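Side-chain contacts in MMACHC-like protein (PDB 5UJC), which probably reduces cyanocobalamin to cob(II)alamin with a flavin and NADPH, and removes the methyl group of methylcobalamin with glutathione: residues V67-W72 and E258-W263; S92-F97 and E247-P252. All coordinates share one frame; numbering follows the deposited sequence.

Contact 1: residues V67-W72 and E258-W263; sequences VAFRKW and EVLRPW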
ATOM      1  N   VAL A  67       0.873   3.282  15.345  1.00  9.66           N
ATOM      2  CA  VAL A  67       0.170   4.338  16.041  1.00 10.82           C
ATOM      3  C   VAL A  67      -1.345   4.224  15.832  1.00 10.40           C
ATOM      4  O   VAL A  67      -2.099   3.997  16.802  1.00 11.24           O
ATOM      5  CB  VAL A  67       0.663   5.722  15.632  1.00 12.18           C
ATOM      6  CG1 VAL A  67      -0.126   6.818  16.356  1.00 14.66           C
ATOM      7  CG2 VAL A  67       2.153   5.862  15.907  1.00 13.92           C
ATOM      8  N   ALA A  68      -1.801   4.347  14.591  1.00 10.27           N
ATOM      9  CA  ALA A  68      -3.266   4.456  14.347  1.00 10.32           C
ATOM     10  C   ALA A  68      -4.009   3.140  14.646  1.00  9.70           C
ATOM     11  O   ALA A  68      -5.039   3.128  15.333  1.00 11.76           O
ATOM     12  CB  ALA A  68      -3.541   4.931  12.936  1.00 11.79           C
ATOM     13  N   PHE A  69      -3.495   2.050  14.134  1.00  9.89           N
ATOM     14  CA  PHE A  69      -4.094   0.757  14.347  1.00  8.94           C
ATOM     15  C   PHE A  69      -4.017   0.348  15.821  1.00  9.07           C
ATOM     16  O   PHE A  69      -4.975  -0.181  16.359  1.00 10.02           O
ATOM     17  CB  PHE A  69      -3.404  -0.285  13.460  1.00  8.63           C
ATOM     18  CG  PHE A  69      -3.865  -1.702  13.667  1.00  8.67           C
ATOM     19  CD1 PHE A  69      -5.163  -2.090  13.381  1.00  9.66           C
ATOM     20  CD2 PHE A  69      -2.969  -2.668  14.080  1.00  9.62           C
ATOM     21  CE1 PHE A  69      -5.548  -3.394  13.557  1.00  9.00           C
ATOM     22  CE2 PHE A  69      -3.346  -3.966  14.190  1.00  9.62           C
ATOM     23  CZ  PHE A  69      -4.643  -4.334  13.959  1.00  9.43           C
ATOM     24  N   ARG A  70      -2.904   0.654  16.469  1.00  8.77           N
ATOM     25  CA  ARG A  70      -2.783   0.379  17.890  1.00  9.64           C
ATOM     26  C   ARG A  70      -3.905   1.071  18.685  1.00 10.89           C
ATOM     27  O   ARG A  70      -4.544   0.448  19.545  1.00 11.02           O
ATOM     28  CB  ARG A  70      -1.416   0.777  18.401  1.00 10.60           C
ATOM     29  CG  ARG A  70      -1.217   0.519  19.889  1.00 10.55           C
ATOM     30  CD  ARG A  70       0.233   0.640  20.280  1.00 12.53           C
ATOM     31  NE  ARG A  70       0.442   0.407  21.700  1.00 14.26           N
ATOM     32  CZ  ARG A  70       1.629   0.264  22.263  1.00 13.83           C
ATOM     33  NH1 ARG A  70       2.744   0.321  21.526  1.00 17.59           N
ATOM     34  NH2 ARG A  70       1.720   0.033  23.565  1.00 18.77           N
ATOM     35  N   LYS A  71      -4.153   2.364  18.392  1.00 10.96           N
ATOM     36  CA  LYS A  71      -5.243   3.089  19.056  1.00 12.47           C
ATOM     37  C   LYS A  71      -6.595   2.396  18.816  1.00 12.51           C
ATOM     38  O   LYS A  71      -7.415   2.268  19.743  1.00 13.80           O
ATOM     39  CB  LYS A  71      -5.290   4.527  18.587  1.00 16.12           C
ATOM     40  CG  LYS A  71      -4.176   5.377  19.113  1.00 20.75           C
ATOM     41  CD  LYS A  71      -4.241   6.795  18.572  1.00 31.49           C
ATOM     42  CE  LYS A  71      -2.915   7.530  18.747  1.00 37.48           C
ATOM     43  NZ  LYS A  71      -2.976   8.903  18.158  1.00 58.95           N
ATOM     44  N   TRP A  72      -6.810   1.933  17.590  1.00 11.53           N
ATOM     45  CA  TRP A  72      -8.047   1.297  17.218  1.00 11.16           C
ATOM     46  C   TRP A  72      -8.218  -0.037  17.982  1.00 10.53           C
ATOM     47  O   TRP A  72      -9.303  -0.329  18.496  1.00 10.90           O
ATOM     48  CB  TRP A  72      -8.081   1.099  15.696  1.00 12.29           C
ATOM     49  CG  TRP A  72      -9.339   0.462  15.146  1.00 13.17           C
ATOM     50  CD1 TRP A  72     -10.428   1.115  14.592  1.00 14.77           C
ATOM     51  CD2 TRP A  72      -9.560  -0.935  14.921  1.00 13.42           C
ATOM     52  NE1 TRP A  72     -11.333   0.200  14.111  1.00 14.69           N
ATOM     53  CE2 TRP A  72     -10.839  -1.062  14.292  1.00 13.30           C
ATOM     54  CE3 TRP A  72      -8.830  -2.092  15.214  1.00 13.28           C
ATOM     55  CZ2 TRP A  72     -11.389  -2.311  13.942  1.00 15.18           C
ATOM     56  CZ3 TRP A  72      -9.380  -3.341  14.860  1.00 15.60           C
ATOM     57  CH2 TRP A  72     -10.646  -3.432  14.220  1.00 16.04           C
ATOM     58  N   GLU A 258      -2.019 -12.833  18.692  1.00 14.75           N
ATOM     59  CA  GLU A 258      -1.222 -12.925  19.911  1.00 14.13           C
ATOM     60  C   GLU A 258      -0.057 -11.921  19.946  1.00 11.73           C
ATOM     61  O   GLU A 258       0.360 -11.484  21.039  1.00 15.19           O
ATOM     62  CB  GLU A 258      -0.716 -14.352  20.148  1.00 17.42           C
ATOM     63  CG  GLU A 258      -1.786 -15.312  20.685  1.00 22.92           C
ATOM     64  CD  GLU A 258      -2.407 -14.875  22.014  1.00 24.35           C
ATOM     65  OE1 GLU A 258      -1.700 -14.280  22.875  1.00 22.88           O
ATOM     66  OE2 GLU A 258      -3.599 -15.170  22.221  1.00 26.37           O
ATOM     67  N   VAL A 259       0.402 -11.485  18.776  1.00 11.49           N
ATOM     68  CA  VAL A 259       1.429 -10.441  18.700  1.00 11.13           C
ATOM     69  C   VAL A 259       0.922  -9.116  19.323  1.00 12.43           C
ATOM     70  O   VAL A 259       1.709  -8.325  19.862  1.00 13.10           O
ATOM     71  CB  VAL A 259       1.883 -10.241  17.229  1.00 12.42           C
ATOM     72  CG1 VAL A 259       2.882  -9.109  17.107  1.00 13.82           C
ATOM     73  CG2 VAL A 259       2.486 -11.530  16.695  1.00 13.97           C
ATOM     74  N   LEU A 260      -0.400  -8.900  19.272  1.00  9.95           N
ATOM     75  CA  LEU A 260      -1.000  -7.657  19.739  1.00  9.83           C
ATOM     76  C   LEU A 260      -1.420  -7.669  21.198  1.00 10.31           C
ATOM     77  O   LEU A 260      -1.750  -6.615  21.743  1.00 11.28           O
ATOM     78  CB  LEU A 260      -2.217  -7.311  18.884  1.00 10.40           C
ATOM     79  CG  LEU A 260      -1.963  -7.229  17.391  1.00 12.26           C
ATOM     80  CD1 LEU A 260      -3.224  -6.743  16.688  1.00 14.49           C
ATOM     81  CD2 LEU A 260      -0.788  -6.305  17.006  1.00 15.36           C
ATOM     82  N   ARG A 261      -1.417  -8.837  21.840  1.00 11.17           N
ATOM     83  CA  ARG A 261      -1.916  -8.937  23.203  1.00 10.29           C
ATOM     84  C   ARG A 261      -1.274  -7.878  24.172  1.00 12.35           C
ATOM     85  O   ARG A 261      -1.997  -7.192  24.923  1.00 13.20           O
ATOM     86  CB  ARG A 261      -1.792 -10.356  23.754  1.00 11.95           C
ATOM     87  CG  ARG A 261      -2.394 -10.512  25.150  1.00 12.20           C
ATOM     88  CD  ARG A 261      -2.186 -11.903  25.704  1.00 14.14           C
ATOM     89  NE  ARG A 261      -2.965 -12.904  24.979  1.00 15.98           N
ATOM     90  CZ  ARG A 261      -4.226 -13.254  25.273  1.00 17.96           C
ATOM     91  NH1 ARG A 261      -4.883 -12.690  26.275  1.00 20.75           N
ATOM     92  NH2 ARG A 261      -4.835 -14.175  24.554  1.00 20.92           N
ATOM     93  N   PRO A 262       0.051  -7.682  24.092  1.00 13.82           N
ATOM     94  CA  PRO A 262       0.650  -6.706  25.010  1.00 13.95           C
ATOM     95  C   PRO A 262       0.111  -5.260  24.900  1.00 13.83           C
ATOM     96  O   PRO A 262       0.141  -4.536  25.881  1.00 15.35           O
ATOM     97  CB  PRO A 262       2.149  -6.762  24.669  1.00 15.29           C
ATOM     98  CG  PRO A 262       2.359  -8.152  24.154  1.00 14.98           C
ATOM     99  CD  PRO A 262       1.094  -8.435  23.351  1.00 13.89           C
ATOM    100  N   TRP A 263      -0.336  -4.848  23.712  1.00 12.83           N
ATOM    101  CA  TRP A 263      -0.881  -3.523  23.526  1.00 13.87           C
ATOM    102  C   TRP A 263      -2.058  -3.228  24.451  1.00 12.67           C
ATOM    103  O   TRP A 263      -2.353  -2.052  24.737  1.00 15.79           O
ATOM    104  CB  TRP A 263      -1.353  -3.353  22.093  1.00 13.46           C
ATOM    105  CG  TRP A 263      -0.286  -3.211  21.072  1.00 10.89           C
ATOM    106  CD1 TRP A 263       1.063  -3.096  21.262  1.00 12.67           C
ATOM    107  CD2 TRP A 263      -0.516  -3.037  19.652  1.00 11.02           C
ATOM    108  NE1 TRP A 263       1.702  -2.901  20.015  1.00 13.05           N
ATOM    109  CE2 TRP A 263       0.747  -2.838  19.030  1.00 10.12           C
ATOM    110  CE3 TRP A 263      -1.675  -3.017  18.860  1.00 11.36           C
ATOM    111  CZ2 TRP A 263       0.875  -2.593  17.656  1.00 11.47           C
ATOM    112  CZ3 TRP A 263      -1.559  -2.804  17.510  1.00 11.68           C
ATOM    113  CH2 TRP A 263      -0.284  -2.598  16.907  1.00 12.19           C
TER
HETATM  114  O   HOH W   1      -1.219   0.204  23.968  1.00 22.41           O

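Contact 2: residues S92-F97 and E247-P252; sequences SPIQSF and EFFGRP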
ATOM      1  N   SER A  92     -10.541 -10.073  10.924  1.00 11.86           N
ATOM      2  CA  SER A  92      -9.823  -9.306   9.915  1.00 10.88           C
ATOM      3  C   SER A  92      -9.527  -7.895  10.468  1.00  9.81           C
ATOM      4  O   SER A  92     -10.123  -6.908  10.044  1.00 10.66           O
ATOM      5  CB  SER A  92     -10.664  -9.213   8.627  1.00 12.06           C
ATOM      6  OG  SER A  92     -11.071 -10.495   8.185  1.00 14.65           O
ATOM      7  N   PRO A  93      -8.585  -7.792  11.413  1.00  9.67           N
ATOM      8  CA  PRO A  93      -8.447  -6.501  12.087  1.00  9.60           C
ATOM      9  C   PRO A  93      -7.871  -5.387  11.227  1.00  9.45           C
ATOM     10  O   PRO A  93      -8.313  -4.241  11.353  1.00  9.63           O
ATOM     11  CB  PRO A  93      -7.545  -6.804  13.275  1.00 12.23           C
ATOM     12  CG  PRO A  93      -6.807  -8.095  12.866  1.00 12.72           C
ATOM     13  CD  PRO A  93      -7.815  -8.853  12.068  1.00 11.34           C
ATOM     14  N   ILE A  94      -6.892  -5.698  10.370  1.00  9.16           N
ATOM     15  CA  ILE A  94      -6.278  -4.640   9.574  1.00  9.27           C
ATOM     16  C   ILE A  94      -7.332  -4.051   8.615  1.00  8.17           C
ATOM     17  O   ILE A  94      -7.472  -2.845   8.500  1.00  8.78           O
ATOM     18  CB  ILE A  94      -5.074  -5.142   8.782  1.00  9.39           C
ATOM     19  CG1 ILE A  94      -3.940  -5.545   9.714  1.00  9.83           C
ATOM     20  CG2 ILE A  94      -4.606  -4.117   7.757  1.00 10.36           C
ATOM     21  CD1 ILE A  94      -3.275  -4.394  10.460  1.00 11.00           C
ATOM     22  N   GLN A  95      -8.064  -4.922   7.938  1.00  8.72           N
ATOM     23  CA  GLN A  95      -9.078  -4.461   6.973  1.00  8.80           C
ATOM     24  C   GLN A  95     -10.265  -3.804   7.649  1.00  9.66           C
ATOM     25  O   GLN A  95     -10.806  -2.817   7.153  1.00 10.41           O
ATOM     26  CB  GLN A  95      -9.532  -5.618   6.094  1.00  8.97           C
ATOM     27  CG  GLN A  95      -8.467  -5.991   5.098  1.00 10.29           C
ATOM     28  CD  GLN A  95      -8.772  -7.251   4.311  1.00  9.76           C
ATOM     29  OE1 GLN A  95      -9.773  -7.946   4.548  1.00 12.57           O
ATOM     30  NE2 GLN A  95      -7.894  -7.570   3.372  1.00 10.46           N
ATOM     31  N   SER A  96     -10.599  -4.274   8.827  1.00  9.86           N
ATOM     32  CA  SER A  96     -11.672  -3.644   9.594  1.00  9.97           C
ATOM     33  C   SER A  96     -11.279  -2.202  10.016  1.00  9.30           C
ATOM     34  O   SER A  96     -12.067  -1.263   9.901  1.00 11.53           O
ATOM     35  CB  SER A  96     -12.025  -4.493  10.837  1.00 11.24           C
ATOM     36  OG  SER A  96     -12.589  -5.726  10.459  1.00 13.86           O
ATOM     37  N   PHE A  97     -10.063  -2.064  10.512  1.00  9.11           N
ATOM     38  CA  PHE A  97      -9.492  -0.762  10.851  1.00  9.18           C
ATOM     39  C   PHE A  97      -9.479   0.161   9.632  1.00  9.06           C
ATOM     40  O   PHE A  97      -9.970   1.279   9.699  1.00 10.36           O
ATOM     41  CB  PHE A  97      -8.087  -0.952  11.414  1.00  9.88           C
ATOM     42  CG  PHE A  97      -7.222   0.264  11.322  1.00 10.36           C
ATOM     43  CD1 PHE A  97      -7.394   1.336  12.171  1.00 12.20           C
ATOM     44  CD2 PHE A  97      -6.233   0.330  10.363  1.00 12.08           C
ATOM     45  CE1 PHE A  97      -6.561   2.462  12.062  1.00 14.34           C
ATOM     46  CE2 PHE A  97      -5.439   1.426  10.233  1.00 14.83           C
ATOM     47  CZ  PHE A  97      -5.585   2.495  11.076  1.00 15.20           C
ATOM     48  N   GLU A 247       7.036  -8.615  13.040  1.00  8.26           N
ATOM     49  CA  GLU A 247       6.632  -9.928  13.507  0.54  9.13           C
ATOM     50  C   GLU A 247       5.195 -10.220  13.032  1.00  9.87           C
ATOM     51  O   GLU A 247       4.898 -11.316  12.562  1.00 11.21           O
ATOM     52  CB  GLU A 247       6.712 -10.007  15.036  0.54  9.31           C
ATOM     53  CG  GLU A 247       6.317 -11.369  15.615  0.54 10.03           C
ATOM     54  CD  GLU A 247       7.227 -12.494  15.192  0.54 11.46           C
ATOM     55  OE1 GLU A 247       8.436 -12.240  14.966  0.54 15.06           O
ATOM     56  OE2 GLU A 247       6.743 -13.632  15.109  0.54 13.10           O
ATOM     57  N   PHE A 248       4.323  -9.225  13.165  1.00  8.89           N
ATOM     58  CA  PHE A 248       2.926  -9.352  12.775  1.00  9.08           C
ATOM     59  C   PHE A 248       2.797  -9.726  11.278  1.00  8.78           C
ATOM     60  O   PHE A 248       2.168 -10.725  10.928  1.00  9.62           O
ATOM     61  CB  PHE A 248       2.216  -8.026  13.086  1.00  8.77           C
ATOM     62  CG  PHE A 248       0.749  -8.021  12.809  1.00  8.75           C
ATOM     63  CD1 PHE A 248       0.256  -7.621  11.567  1.00  8.75           C
ATOM     64  CD2 PHE A 248      -0.166  -8.329  13.820  1.00  9.13           C
ATOM     65  CE1 PHE A 248      -1.099  -7.547  11.341  1.00  9.90           C
ATOM     66  CE2 PHE A 248      -1.521  -8.261  13.576  1.00 10.57           C
ATOM     67  CZ  PHE A 248      -1.985  -7.859  12.343  1.00 10.15           C
ATOM     68  N   PHE A 249       3.388  -8.931  10.406  1.00  8.88           N
ATOM     69  CA  PHE A 249       3.215  -9.167   8.970  1.00  8.70           C
ATOM     70  C   PHE A 249       4.024 -10.339   8.451  1.00  9.07           C
ATOM     71  O   PHE A 249       3.737 -10.863   7.383  1.00 10.89           O
ATOM     72  CB  PHE A 249       3.502  -7.901   8.163  1.00  9.15           C
ATOM     73  CG  PHE A 249       2.430  -6.840   8.301  1.00  9.94           C
ATOM     74  CD1 PHE A 249       1.116  -7.123   7.995  1.00 10.41           C
ATOM     75  CD2 PHE A 249       2.759  -5.539   8.688  1.00 10.16           C
ATOM     76  CE1 PHE A 249       0.140  -6.138   8.096  1.00 11.15           C
ATOM     77  CE2 PHE A 249       1.804  -4.564   8.790  1.00 11.14           C
ATOM     78  CZ  PHE A 249       0.477  -4.862   8.478  1.00 11.57           C
ATOM     79  N   GLY A 250       5.001 -10.798   9.211  1.00  9.66           N
ATOM     80  CA  GLY A 250       5.745 -12.007   8.827  1.00 12.11           C
ATOM     81  C   GLY A 250       5.016 -13.318   9.122  1.00 11.98           C
ATOM     82  O   GLY A 250       5.435 -14.390   8.656  1.00 18.96           O
ATOM     83  N   ARG A 251       3.956 -13.251   9.915  1.00 11.13           N
ATOM     84  CA  ARG A 251       3.192 -14.428  10.316  1.00 12.46           C
ATOM     85  C   ARG A 251       1.965 -14.600   9.470  1.00 12.30           C
ATOM     86  O   ARG A 251       1.383 -13.624   9.025  1.00 13.19           O
ATOM     87  CB  ARG A 251       2.705 -14.298  11.776  1.00 15.09           C
ATOM     88  CG  ARG A 251       3.787 -14.429  12.796  1.00 15.99           C
ATOM     89  CD  ARG A 251       3.199 -14.332  14.151  1.00 16.39           C
ATOM     90  NE  ARG A 251       4.197 -14.425  15.205  1.00 20.16           N
ATOM     91  CZ  ARG A 251       3.934 -14.764  16.460  1.00 24.58           C
ATOM     92  NH1 ARG A 251       2.670 -15.089  16.854  1.00 25.30           N
ATOM     93  NH2 ARG A 251       4.914 -14.796  17.329  1.00 30.61           N
ATOM     94  N   PRO A 252       1.489 -15.854   9.335  1.00 13.71           N
ATOM     95  CA  PRO A 252       0.140 -16.034   8.768  1.00 16.60           C
ATOM     96  C   PRO A 252      -0.952 -15.422   9.643  1.00 15.00           C
ATOM     97  O   PRO A 252      -0.785 -15.312  10.862  1.00 14.98           O
ATOM     98  CB  PRO A 252      -0.028 -17.544   8.692  1.00 20.47           C
ATOM     99  CG  PRO A 252       1.121 -18.139   9.396  1.00 21.89           C
ATOM    100  CD  PRO A 252       2.083 -17.098   9.823  1.00 16.54           C
TER

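Contact 1: residues V67-W72 and E258-W263
Arg70 lays its side chain along one face of the Trp263 indole, a stacked cation-pi pair that joins helix 62-80 to the C-terminal helix 257-265 in a protein of the flavin-dependent nitroreductase clan. The two segments cross at -78°, with their axes 10.9 Å apart, so a long arginine and a large ring do most of the bridging. With CG anti to the backbone N (chi1 180°) and the chain extended from there to NE, Arg70 runs slantwise over the indole, from the six-membered ring to the five-membered one. The contact begins at the backbone, where Arg70 CA lies 3.4 Å from Trp263 CZ3 of the six-membered ring. Further out, Arg70 CD sits almost squarely over the five-membered ring, 3.7 Å from its centroid, in a CH-pi contact. The guanidinium then comes down nearly flat, its plane 8° from that of the ring and its CZ 3.6 Å from Trp263 CD1, which leaves the charge off-centre. Leu260 CD2, from the same helix as Trp263, lies against the opposite face, toward its rim. At the edge, Phe69 CD2 meets Trp263 CZ3 at 3.7 Å, its ring steeply inclined, while Phe69 CE2 touches Leu260 CD1 at 3.7 Å. Phe65, one turn earlier in helix 62-80, meets both rings. An alanine in place of Trp263 would be likely to leave the Arg70 guanidinium without its stacking surface and open a gap between Arg70 and Leu260, beside the Phe69 ring. A water completes the join: it accepts from Arg70 NE at 2.8 Å, in the guanidinium plane, and donates to Trp263 O at 2.6 Å.

Contact 2: residues S92-F97 and E247-P252
The backbones of Ile94 and Phe249 stay well apart, their CA atoms 10.5 Å from each other, as the first turn of helix 93-109 faces the last turn of helix 243-250. The gap is bridged by side chains, those of Ile94 and Phe248 coming from opposite directions. Ile94 carries CG1 anti to its carbonyl carbon (chi1 -66°), and this branch does the touching: Ile94 CG1 meets Phe248 CE1 at 3.8 Å, approaching the ring obliquely, and Ile94 CD1 lies 3.9 Å from the same Phe248 CE1. A looser apolar contact joins Ile94 CD1 to Phe249 CZ at 4.3 Å. The two phenylalanines also pack together, with Phe248 CD1 over one face of the Phe249 ring, toward its rim. At the start of the helix bearing Ile94, Ser92 O takes two bonds, from Ser96 N and, at 2.8 Å, from Ser96 OG, which comes from above the carbonyl plane. Phe249 belongs to the methylcobalamin pocket, and its backbone O is hydrogen-bonded to the ligand. The contact thus probably forms part of the apolar backing behind Phe249, with Phe69 of helix 62-80 against Ile94, and Leu260 of helix 257-265 against Phe248.

Both contacts are partly buried and belong to one cluster of four helices, yet they illustrate how chemistry follows position. Contact 1 lies farther from the centre of the chain, and there a charged group and a water can join the aromatic packing. Contact 2, nearer the centre of the chain and with Phe249 beside the cobalamin, relies on hydrocarbon alone across its segments. Their centres are 10 Å apart, and contact 2 is nested in sequence within the loop closed by contact 1. Helices 243-250 and 257-265 follow one another along the chain, while 62-80 and 93-109 pack together on the other half of the cluster: Phe69 CE1 lies 3.6 Å from Pro93 O, and Trp72 meets Phe97 edge-to-face.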